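Local coordinates for protein tartronate semialdehyde reductase (Salmonella typhimurium, PDB 1VPD) that probably reduces tartronate semialdehyde to D-glycerate with NADH or NADPH, the last step in the conversion of galactarate to D-glycerate, at residues G17-K22 with P130-G135; G84-A89 with D111-K116; N178-A183 with P260-V265. One frame throughout, in Å; residues are numbered along the deposited sequence. Where two conformers were deposited one is given.

How the contacts relate
Contacts 1 and 2 belong to the N-terminal Rossmann-type nucleotide-binding domain, contact 3 to the helical C-terminal domain. Along the chain, 84-89/111-116 is nested inside the loop that 17-22/130-135 closes; 178-183/260-265 follows in series. The centres of contacts 1 and 2 lie about 27 Å apart, with nearest atoms about 14 Å from each other. The centre of contact 3 is about 25 Å from that of contact 1, on the opposite side of the chain's centre, and about 34 Å from that of contact 2. Contact 1 involves the predicted NAD-binding segment and contact 3 begins three residues after K175, the predicted active-site lysine, whereas contact 2 joins helices farther out on the nucleotide-binding domain.

Contact 1 (G17-K22 with P130-G135); sequences GKPMSK and PKAIDG
P19, in the helix 17-26 that follows the first strand (7-11) of the Rossmann fold, packs against A132 and I133 of helix 128-134. G17, the last glycine of a GxGxxG pattern, opens helix 17-26 within the predicted NAD-binding segment. The short helical segments run nearly parallel, 19° between their directions, with axes 7.9 Å apart. K18 faces another way, and its ammonium group forms a salt bridge with D43. P19 carries most of the contact. Its CG rests on the methyl CB of A132 at 3.9 Å, while its CB sits 3.7 Å from CA of I133 and also touches CG1 of that residue. The I133 side chain sets out away from helix 17-26, but CG1 lies beside the backbone N (chi1 -69°), which brings this branch obliquely against the proline ring. M20, a selenomethionine, adds a looser touch, its CG 4.3 Å from CB of A132; its side chain also touches F10, M68, M98 and L137. No direct hydrogen bond crosses the contact. Instead, one water donates both to O of P19, at 2.8 Å, and to O of I133, at 2.9 Å.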
ATOM      1  N   GLY A  17      -7.762   1.514   2.340  1.00 15.49           N
ATOM      2  CA  GLY A  17      -8.656   0.618   3.069  1.00 15.74           C
ATOM      3  C   GLY A  17     -10.139   0.903   2.861  1.00 16.12           C
ATOM      4  O   GLY A  17     -10.945  -0.011   2.721  1.00 15.81           O
ATOM      5  N   LYS A  18     -10.496   2.171   2.878  1.00 16.52           N
ATOM      6  CA  LYS A  18     -11.915   2.531   2.737  1.00 17.00           C
ATOM      7  C   LYS A  18     -12.526   2.009   1.430  1.00 16.86           C
ATOM      8  O   LYS A  18     -13.505   1.260   1.476  1.00 16.98           O
ATOM      9  CB  LYS A  18     -12.132   4.028   2.916  1.00 17.50           C
ATOM     10  CG  LYS A  18     -13.605   4.423   2.874  1.00 21.06           C
ATOM     11  CD  LYS A  18     -13.810   5.777   3.486  1.00 24.89           C
ATOM     12  CE  LYS A  18     -13.634   6.859   2.493  1.00 28.27           C
ATOM     13  NZ  LYS A  18     -14.172   8.141   3.053  1.00 30.42           N
ATOM     14  N   PRO A  19     -11.980   2.361   0.256  1.00 16.44           N
ATOM     15  CA  PRO A  19     -12.539   1.814  -0.990  1.00 16.41           C
ATOM     16  C   PRO A  19     -12.466   0.299  -1.114  1.00 16.12           C
ATOM     17  O   PRO A  19     -13.357  -0.300  -1.737  1.00 17.35           O
ATOM     18  CB  PRO A  19     -11.744   2.522  -2.098  1.00 16.35           C
ATOM     19  CG  PRO A  19     -10.515   3.041  -1.416  1.00 16.93           C
ATOM     20  CD  PRO A  19     -10.914   3.349  -0.001  1.00 16.51           C
HETATM   21  N   MSE A  20     -11.433  -0.322  -0.546  1.00 15.88           N
HETATM   22  CA  MSE A  20     -11.320  -1.757  -0.548  1.00 15.99           C
HETATM   23  C   MSE A  20     -12.494  -2.396   0.224  1.00 16.61           C
HETATM   24  O   MSE A  20     -13.127  -3.328  -0.264  1.00 16.92           O
HETATM   25  CB  MSE A  20      -9.984  -2.162   0.057  1.00 16.62           C
HETATM   26  CG  MSE A  20      -8.814  -1.849  -0.908  1.00 17.41           C
HETATM   27 SE   MSE A  20      -7.085  -1.913   0.021  0.87 21.58          SE
HETATM   28  CE  MSE A  20      -6.834  -3.826   0.067  1.00 19.03           C
ATOM     29  N   SER A  21     -12.764  -1.870   1.410  1.00 17.21           N
ATOM     30  CA  SER A  21     -13.872  -2.366   2.231  1.00 17.74           C
ATOM     31  C   SER A  21     -15.202  -2.206   1.493  1.00 18.66           C
ATOM     32  O   SER A  21     -16.058  -3.104   1.561  1.00 18.58           O
ATOM     33  CB  SER A  21     -13.905  -1.679   3.604  1.00 17.65           C
ATOM     34  OG  SER A  21     -14.335  -0.335   3.552  1.00 18.04           O
ATOM     35  N   LYS A  22     -15.371  -1.094   0.776  1.00 19.37           N
ATOM     36  CA  LYS A  22     -16.602  -0.856   0.025  1.00 20.15           C
ATOM     37  C   LYS A  22     -16.756  -1.848  -1.127  1.00 20.10           C
ATOM     38  O   LYS A  22     -17.861  -2.309  -1.409  1.00 20.42           O
ATOM     39  CB  LYS A  22     -16.687   0.593  -0.450  1.00 20.55           C
ATOM     40  CG  LYS A  22     -16.915   1.559   0.681  1.00 22.84           C
ATOM     41  CD  LYS A  22     -17.135   2.939   0.141  1.00 26.18           C
ATOM     42  CE  LYS A  22     -17.306   3.930   1.244  1.00 28.14           C
ATOM     43  NZ  LYS A  22     -17.224   5.315   0.727  1.00 30.88           N
ATOM     44  N   PRO A 130      -6.648   5.060  -7.256  1.00 16.83           N
ATOM     45  CA  PRO A 130      -7.591   4.755  -8.346  1.00 17.48           C
ATOM     46  C   PRO A 130      -7.947   3.285  -8.480  1.00 17.41           C
ATOM     47  O   PRO A 130      -9.114   2.953  -8.747  1.00 17.40           O
ATOM     48  CB  PRO A 130      -6.874   5.276  -9.594  1.00 17.78           C
ATOM     49  CG  PRO A 130      -5.970   6.354  -9.065  1.00 18.51           C
ATOM     50  CD  PRO A 130      -5.486   5.826  -7.747  1.00 17.72           C
ATOM     51  N   LYS A 131      -6.975   2.403  -8.291  1.00 17.10           N
ATOM     52  CA  LYS A 131      -7.241   0.980  -8.448  1.00 16.84           C
ATOM     53  C   LYS A 131      -7.802   0.325  -7.177  1.00 16.59           C
ATOM     54  O   LYS A 131      -8.424  -0.741  -7.249  1.00 17.21           O
ATOM     55  CB  LYS A 131      -5.991   0.243  -8.928  0.50 16.86           C
ATOM     56  CG  LYS A 131      -5.552   0.654 -10.340  0.50 17.90           C
ATOM     57  CD  LYS A 131      -4.457  -0.265 -10.872  0.50 18.89           C
ATOM     58  CE  LYS A 131      -4.162   0.004 -12.334  0.50 20.08           C
ATOM     59  NZ  LYS A 131      -5.184  -0.636 -13.222  0.50 21.58           N
ATOM     60  N   ALA A 132      -7.574   0.945  -6.025  1.00 16.54           N
ATOM     61  CA  ALA A 132      -8.262   0.550  -4.794  1.00 15.95           C
ATOM     62  C   ALA A 132      -9.756   0.815  -4.983  1.00 16.89           C
ATOM     63  O   ALA A 132     -10.592  -0.026  -4.656  1.00 17.26           O
ATOM     64  CB  ALA A 132      -7.731   1.324  -3.609  1.00 15.52           C
ATOM     65  N   ILE A 133     -10.067   1.969  -5.558  1.00 17.57           N
ATOM     66  CA  ILE A 133     -11.464   2.366  -5.806  1.00 18.05           C
ATOM     67  C   ILE A 133     -12.139   1.431  -6.802  1.00 18.56           C
ATOM     68  O   ILE A 133     -13.212   0.893  -6.514  1.00 18.48           O
ATOM     69  CB  ILE A 133     -11.553   3.851  -6.245  1.00 18.21           C
ATOM     70  CG1 ILE A 133     -11.206   4.775  -5.077  1.00 18.79           C
ATOM     71  CG2 ILE A 133     -12.961   4.186  -6.819  1.00 19.27           C
ATOM     72  CD1 ILE A 133     -10.878   6.185  -5.466  1.00 20.17           C
ATOM     73  N   ASP A 134     -11.507   1.173  -7.949  1.00 18.60           N
ATOM     74  CA  ASP A 134     -12.162   0.395  -8.998  1.00 19.25           C
ATOM     75  C   ASP A 134     -11.966  -1.124  -8.888  1.00 19.23           C
ATOM     76  O   ASP A 134     -12.505  -1.888  -9.685  1.00 19.73           O
ATOM     77  CB  ASP A 134     -11.835   0.957 -10.391  1.00 19.23           C
ATOM     78  CG  ASP A 134     -10.473   0.562 -10.907  1.00 19.95           C
ATOM     79  OD1 ASP A 134      -9.741  -0.192 -10.230  1.00 18.33           O
ATOM     80  OD2 ASP A 134     -10.066   0.955 -12.033  1.00 20.52           O
ATOM     81  N   GLY A 135     -11.245  -1.556  -7.859  1.00 18.55           N
ATOM     82  CA  GLY A 135     -11.087  -2.956  -7.564  1.00 18.24           C
ATOM     83  C   GLY A 135     -10.168  -3.749  -8.473  1.00 18.20           C
ATOM     84  O   GLY A 135     -10.367  -4.949  -8.629  1.00 18.05           O
TER
HETATM   85  O   HOH W   1     -14.424   1.161  -3.933  1.00 22.16           O

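Contact 2 (G84-A89 with D111-K116); sequences GIIEGA and DALKAK
I86 reaches across from the short, weakly bonded helix 85-88 to L113, near the C-terminal end of helix 103-114, and to K116 beyond it, joining two peripheral elements of the Rossmann-type domain that flank strand 94-97 in sequence. The tightly packed part surrounds the I86 side chain, which sets out toward the other segment. With CG1 anti to the backbone N (chi1 -161°), the long branch is extended toward helix 103-114, and its tip, CD1, stops 3.7 Å from the carbonyl O of A112. Nearer the backbone, the branch point is covered by one methyl of L113: CD2 lies 4.0 Å from CB of I86 and almost as close to CG1, the two side chains meeting at a slant. L113 is buried, and beyond this methyl it packs on L80, L95 and V118, while I86 also touches L80. Helix 72-80 and strand 94-97 thus line the inner side of the contact.

The outer side is made by K116, an exposed residue just past the helix. Here a water links the backbones, donating to O of A89 and to O of K116, each at 2.7 Å. The aliphatic chain of K116 crosses that of I86 at about a right angle, with CG 3.8 Å from CG1 of I86. The methylenes therefore cover the isoleucine where the packing gives way to the surface. Bends at chi2 and chi3 (-84° and -75°) fold the lysine back over the isoleucine instead of letting it extend, and they carry CE of K116 to within 3.7 Å of the carbonyl O of I86.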
ATOM      1  N   GLY A  84      -6.356  -6.034  21.400  1.00 20.00           N
ATOM      2  CA  GLY A  84      -6.002  -6.372  20.034  1.00 19.20           C
ATOM      3  C   GLY A  84      -6.622  -7.673  19.573  1.00 18.73           C
ATOM      4  O   GLY A  84      -7.284  -8.375  20.342  1.00 18.49           O
ATOM      5  N   ILE A  85      -6.389  -8.003  18.310  1.00 17.72           N
ATOM      6  CA  ILE A  85      -6.938  -9.194  17.689  1.00 18.12           C
ATOM      7  C   ILE A  85      -6.647 -10.440  18.522  1.00 18.94           C
ATOM      8  O   ILE A  85      -7.528 -11.276  18.719  1.00 18.56           O
ATOM      9  CB  ILE A  85      -6.382  -9.363  16.255  1.00 18.07           C
ATOM     10  CG1 ILE A  85      -6.919  -8.242  15.362  1.00 17.75           C
ATOM     11  CG2 ILE A  85      -6.732 -10.729  15.683  1.00 17.77           C
ATOM     12  CD1 ILE A  85      -6.268  -8.182  13.975  1.00 19.03           C
ATOM     13  N   ILE A  86      -5.422 -10.547  19.018  1.00 19.16           N
ATOM     14  CA  ILE A  86      -4.983 -11.747  19.702  1.00 20.13           C
ATOM     15  C   ILE A  86      -5.796 -12.014  20.978  1.00 20.55           C
ATOM     16  O   ILE A  86      -5.918 -13.168  21.388  1.00 21.46           O
ATOM     17  CB  ILE A  86      -3.471 -11.697  19.990  1.00 20.32           C
ATOM     18  CG1 ILE A  86      -2.933 -13.114  20.274  1.00 21.39           C
ATOM     19  CG2 ILE A  86      -3.148 -10.741  21.131  1.00 21.01           C
ATOM     20  CD1 ILE A  86      -1.401 -13.179  20.281  1.00 23.18           C
ATOM     21  N   GLU A  87      -6.342 -10.962  21.584  1.00 20.68           N
ATOM     22  CA  GLU A  87      -7.138 -11.105  22.812  1.00 21.45           C
ATOM     23  C   GLU A  87      -8.564 -11.595  22.546  1.00 21.34           C
ATOM     24  O   GLU A  87      -9.242 -12.053  23.488  1.00 21.63           O
ATOM     25  CB  GLU A  87      -7.149  -9.784  23.596  1.00 22.00           C
ATOM     26  CG  GLU A  87      -5.760  -9.321  24.028  1.00 23.96           C
ATOM     27  CD  GLU A  87      -5.755  -8.079  24.908  1.00 28.26           C
ATOM     28  OE1 GLU A  87      -6.820  -7.488  25.165  1.00 29.90           O
ATOM     29  OE2 GLU A  87      -4.656  -7.684  25.363  1.00 32.04           O
ATOM     30  N   GLY A  88      -9.036 -11.508  21.296  1.00 20.63           N
ATOM     31  CA  GLY A  88     -10.373 -11.948  20.941  1.00 21.05           C
ATOM     32  C   GLY A  88     -10.477 -13.128  19.985  1.00 21.32           C
ATOM     33  O   GLY A  88     -11.558 -13.700  19.798  1.00 21.59           O
ATOM     34  N   ALA A  89      -9.365 -13.497  19.366  1.00 21.52           N
ATOM     35  CA  ALA A  89      -9.371 -14.476  18.287  1.00 22.30           C
ATOM     36  C   ALA A  89      -9.332 -15.891  18.846  1.00 23.83           C
ATOM     37  O   ALA A  89      -8.453 -16.237  19.616  1.00 24.87           O
ATOM     38  CB  ALA A  89      -8.155 -14.270  17.372  1.00 21.95           C
ATOM     39  N   ASP A 111       4.398 -15.331  14.046  1.00 17.38           N
ATOM     40  CA  ASP A 111       4.842 -16.269  15.092  1.00 18.40           C
ATOM     41  C   ASP A 111       4.085 -16.032  16.387  1.00 18.43           C
ATOM     42  O   ASP A 111       3.697 -16.993  17.068  1.00 18.86           O
ATOM     43  CB  ASP A 111       6.340 -16.139  15.361  1.00 18.98           C
ATOM     44  CG  ASP A 111       7.186 -16.758  14.272  1.00 21.63           C
ATOM     45  OD1 ASP A 111       6.671 -17.530  13.441  1.00 23.60           O
ATOM     46  OD2 ASP A 111       8.405 -16.503  14.180  1.00 25.52           O
ATOM     47  N   ALA A 112       3.849 -14.765  16.719  1.00 17.81           N
ATOM     48  CA  ALA A 112       3.106 -14.430  17.930  1.00 18.26           C
ATOM     49  C   ALA A 112       1.659 -14.924  17.831  1.00 18.26           C
ATOM     50  O   ALA A 112       1.125 -15.467  18.807  1.00 18.69           O
ATOM     51  CB  ALA A 112       3.131 -12.946  18.191  1.00 18.23           C
ATOM     52  N   LEU A 113       1.038 -14.757  16.668  1.00 17.80           N
ATOM     53  CA  LEU A 113      -0.341 -15.207  16.468  1.00 18.08           C
ATOM     54  C   LEU A 113      -0.424 -16.734  16.443  1.00 19.73           C
ATOM     55  O   LEU A 113      -1.365 -17.308  17.001  1.00 19.81           O
ATOM     56  CB  LEU A 113      -0.926 -14.628  15.176  1.00 17.54           C
ATOM     57  CG  LEU A 113      -1.186 -13.115  15.259  1.00 16.61           C
ATOM     58  CD1 LEU A 113      -1.541 -12.557  13.913  1.00 17.04           C
ATOM     59  CD2 LEU A 113      -2.283 -12.780  16.281  1.00 16.58           C
ATOM     60  N   LYS A 114       0.572 -17.384  15.846  1.00 21.27           N
ATOM     61  CA  LYS A 114       0.590 -18.856  15.742  1.00 23.47           C
ATOM     62  C   LYS A 114       0.593 -19.514  17.118  1.00 23.37           C
ATOM     63  O   LYS A 114       0.003 -20.586  17.293  1.00 23.58           O
ATOM     64  CB  LYS A 114       1.795 -19.338  14.932  0.51 24.31           C
ATOM     65  CG  LYS A 114       1.876 -20.863  14.776  0.51 27.14           C
ATOM     66  CD  LYS A 114       2.939 -21.280  13.764  0.51 31.08           C
ATOM     67  CE  LYS A 114       3.364 -22.742  13.934  0.51 33.48           C
ATOM     68  NZ  LYS A 114       2.268 -23.636  14.418  0.51 35.07           N
ATOM     69  N   ALA A 115       1.242 -18.879  18.086  1.00 23.33           N
ATOM     70  CA  ALA A 115       1.287 -19.391  19.456  1.00 23.96           C
ATOM     71  C   ALA A 115      -0.117 -19.474  20.077  1.00 24.04           C
ATOM     72  O   ALA A 115      -0.347 -20.280  20.976  1.00 24.17           O
ATOM     73  CB  ALA A 115       2.179 -18.540  20.304  1.00 24.67           C
ATOM     74  N   LYS A 116      -1.029 -18.624  19.612  1.00 23.05           N
ATOM     75  CA  LYS A 116      -2.437 -18.673  20.013  1.00 23.06           C
ATOM     76  C   LYS A 116      -3.377 -19.405  19.041  1.00 21.64           C
ATOM     77  O   LYS A 116      -4.598 -19.427  19.239  1.00 21.51           O
ATOM     78  CB  LYS A 116      -2.931 -17.247  20.258  1.00 23.95           C
ATOM     79  CG  LYS A 116      -2.424 -16.663  21.561  1.00 28.50           C
ATOM     80  CD  LYS A 116      -3.307 -17.088  22.748  1.00 33.25           C
ATOM     81  CE  LYS A 116      -4.638 -16.340  22.766  1.00 36.73           C
ATOM     82  NZ  LYS A 116      -5.243 -16.261  24.131  1.00 39.81           N
TER
HETATM   83  O   HOH W   2      -6.730 -18.187  20.286  1.00 48.71           O

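Contact 3 (N178-A183 with P260-V265); sequences NQVIVA and PLTAAV
V180 and A183 of the long helix 170-198 meet T262 and V265 in the first turns of helix 260-274, within the all-helical C-terminal domain of this 3-hydroxyisobutyrate dehydrogenase-related family. One half of the contact sets a polar atom against methyl groups. The T262 hydroxyl oxygen, OG1, approaches both branches of V180, lying 3.2 Å from CG1 and 3.4 Å from CG2, and the two side chains cross nearly perpendicularly. With OG1 beside its own backbone N (chi1 -63°), T262 presents the oxygen to the valine, while its methyl CG2 stands anti to that N. The other half is purely apolar and less close. One turn further along each helix, the methyl CB of A183 faces CG1 of V265 at 4.2 Å, both side chains starting out toward the opposing helix. No hydrogen bond crosses between the segments.

Q179, next to V180 in sequence, bonds through NE2 to OD2 of D244 and through OE1 to O3 of a tartaric acid molecule, probably from the crystallisation liquor, and more weakly to the predicted catalytic K175. Helix 238-255 flanks the contact, placing A248 against V180, H241 against A183 and L245 against T262. Further along helix 170-198, L184 packs on both T262 and V265, and A187 also touches V265, extending the junction between the two helices.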
ATOM      1  N   ASN A 178       8.146  -4.186  -5.534  1.00 11.36           N
ATOM      2  CA  ASN A 178       7.128  -3.322  -6.119  1.00 11.21           C
ATOM      3  C   ASN A 178       7.406  -1.850  -5.864  1.00 10.87           C
ATOM      4  O   ASN A 178       7.331  -1.029  -6.774  1.00 11.26           O
ATOM      5  CB  ASN A 178       5.754  -3.696  -5.536  1.00 10.85           C
ATOM      6  CG  ASN A 178       4.607  -3.032  -6.250  1.00 11.36           C
ATOM      7  OD1 ASN A 178       4.261  -1.843  -5.992  1.00 15.12           O
ATOM      8  ND2 ASN A 178       3.972  -3.780  -7.121  1.00  8.56           N
ATOM      9  N   GLN A 179       7.752  -1.527  -4.625  1.00 11.21           N
ATOM     10  CA  GLN A 179       7.918  -0.142  -4.212  1.00 10.77           C
ATOM     11  C   GLN A 179       9.212   0.454  -4.719  1.00 11.07           C
ATOM     12  O   GLN A 179       9.287   1.652  -4.924  1.00 11.66           O
ATOM     13  CB  GLN A 179       7.839  -0.033  -2.689  1.00 10.83           C
ATOM     14  CG  GLN A 179       6.417  -0.298  -2.127  1.00 10.53           C
ATOM     15  CD  GLN A 179       5.346   0.534  -2.792  1.00 11.23           C
ATOM     16  OE1 GLN A 179       4.875   0.202  -3.881  1.00 11.55           O
ATOM     17  NE2 GLN A 179       4.979   1.639  -2.151  1.00 11.97           N
ATOM     18  N   VAL A 180      10.227  -0.383  -4.924  1.00 10.41           N
ATOM     19  CA  VAL A 180      11.430   0.027  -5.635  1.00 10.69           C
ATOM     20  C   VAL A 180      11.036   0.465  -7.039  1.00 10.23           C
ATOM     21  O   VAL A 180      11.416   1.565  -7.482  1.00 10.18           O
ATOM     22  CB  VAL A 180      12.477  -1.129  -5.683  1.00 10.37           C
ATOM     23  CG1 VAL A 180      13.574  -0.860  -6.730  1.00 11.39           C
ATOM     24  CG2 VAL A 180      13.079  -1.347  -4.298  1.00 12.01           C
ATOM     25  N   ILE A 181      10.284  -0.366  -7.740  1.00 10.38           N
ATOM     26  CA  ILE A 181       9.893  -0.023  -9.108  1.00 10.36           C
ATOM     27  C   ILE A 181       9.034   1.246  -9.144  1.00 10.34           C
ATOM     28  O   ILE A 181       9.248   2.118  -9.976  1.00 11.05           O
ATOM     29  CB  ILE A 181       9.187  -1.198  -9.808  1.00 10.83           C
ATOM     30  CG1 ILE A 181      10.235  -2.249 -10.182  1.00 11.01           C
ATOM     31  CG2 ILE A 181       8.466  -0.713 -11.062  1.00 11.18           C
ATOM     32  CD1 ILE A 181       9.621  -3.628 -10.461  1.00 12.16           C
ATOM     33  N   VAL A 182       8.058   1.356  -8.259  1.00 10.52           N
ATOM     34  CA  VAL A 182       7.183   2.515  -8.304  1.00 10.44           C
ATOM     35  C   VAL A 182       7.970   3.805  -8.069  1.00 11.04           C
ATOM     36  O   VAL A 182       7.799   4.786  -8.802  1.00 11.12           O
ATOM     37  CB  VAL A 182       6.007   2.373  -7.328  1.00 10.67           C
ATOM     38  CG1 VAL A 182       5.185   3.654  -7.285  1.00 10.60           C
ATOM     39  CG2 VAL A 182       5.105   1.195  -7.742  1.00 11.28           C
ATOM     40  N   ALA A 183       8.826   3.822  -7.046  1.00 11.25           N
ATOM     41  CA  ALA A 183       9.614   5.013  -6.753  1.00 11.39           C
ATOM     42  C   ALA A 183      10.480   5.384  -7.940  1.00 11.00           C
ATOM     43  O   ALA A 183      10.523   6.544  -8.320  1.00 10.79           O
ATOM     44  CB  ALA A 183      10.467   4.839  -5.531  1.00 12.03           C
ATOM     45  N   PRO A 260      21.408   0.633  -5.665  1.00 10.33           N
ATOM     46  CA  PRO A 260      21.915   1.999  -5.881  1.00 10.62           C
ATOM     47  C   PRO A 260      20.855   3.033  -6.241  1.00 10.78           C
ATOM     48  O   PRO A 260      20.902   4.178  -5.724  1.00 10.89           O
ATOM     49  CB  PRO A 260      22.925   1.829  -7.026  1.00 10.93           C
ATOM     50  CG  PRO A 260      22.452   0.579  -7.766  1.00 10.19           C
ATOM     51  CD  PRO A 260      21.952  -0.322  -6.656  1.00 10.38           C
ATOM     52  N   LEU A 261      19.925   2.685  -7.123  1.00 10.71           N
ATOM     53  CA  LEU A 261      18.954   3.696  -7.574  1.00 10.88           C
ATOM     54  C   LEU A 261      17.951   4.014  -6.461  1.00 10.39           C
ATOM     55  O   LEU A 261      17.614   5.172  -6.237  1.00 10.35           O
ATOM     56  CB  LEU A 261      18.279   3.280  -8.866  1.00 11.27           C
ATOM     57  CG  LEU A 261      19.252   3.025 -10.022  1.00 12.10           C
ATOM     58  CD1 LEU A 261      18.449   2.571 -11.232  1.00 14.01           C
ATOM     59  CD2 LEU A 261      20.098   4.248 -10.389  1.00 13.41           C
ATOM     60  N   THR A 262      17.527   2.988  -5.734  1.00 10.61           N
ATOM     61  CA  THR A 262      16.669   3.148  -4.568  1.00 10.18           C
ATOM     62  C   THR A 262      17.367   4.000  -3.511  1.00 10.19           C
ATOM     63  O   THR A 262      16.762   4.908  -2.927  1.00 10.67           O
ATOM     64  CB  THR A 262      16.286   1.765  -3.984  1.00 10.46           C
ATOM     65  OG1 THR A 262      15.515   1.010  -4.930  1.00 10.81           O
ATOM     66  CG2 THR A 262      15.410   1.923  -2.777  1.00 11.29           C
ATOM     67  N   ALA A 263      18.644   3.730  -3.267  1.00  9.94           N
ATOM     68  CA  ALA A 263      19.404   4.529  -2.302  1.00 10.06           C
ATOM     69  C   ALA A 263      19.415   6.003  -2.713  1.00 10.26           C
ATOM     70  O   ALA A 263      19.230   6.894  -1.867  1.00 10.50           O
ATOM     71  CB  ALA A 263      20.792   4.002  -2.132  1.00 10.25           C
ATOM     72  N   ALA A 264      19.587   6.270  -4.004  1.00 10.46           N
ATOM     73  CA  ALA A 264      19.552   7.651  -4.506  1.00 10.54           C
ATOM     74  C   ALA A 264      18.181   8.282  -4.350  1.00 10.37           C
ATOM     75  O   ALA A 264      18.075   9.424  -3.868  1.00 10.22           O
ATOM     76  CB  ALA A 264      20.000   7.727  -5.954  1.00 11.16           C
ATOM     77  N   VAL A 265      17.129   7.573  -4.739  1.00 10.29           N
ATOM     78  CA  VAL A 265      15.779   8.157  -4.638  1.00 10.83           C
ATOM     79  C   VAL A 265      15.359   8.360  -3.175  1.00 10.73           C
ATOM     80  O   VAL A 265      14.682   9.338  -2.855  1.00 10.53           O
ATOM     81  CB  VAL A 265      14.769   7.359  -5.464  1.00 10.62           C
ATOM     82  CG1 VAL A 265      13.355   7.841  -5.212  1.00 11.94           C
ATOM     83  CG2 VAL A 265      15.132   7.475  -6.930  1.00 11.18           C
TER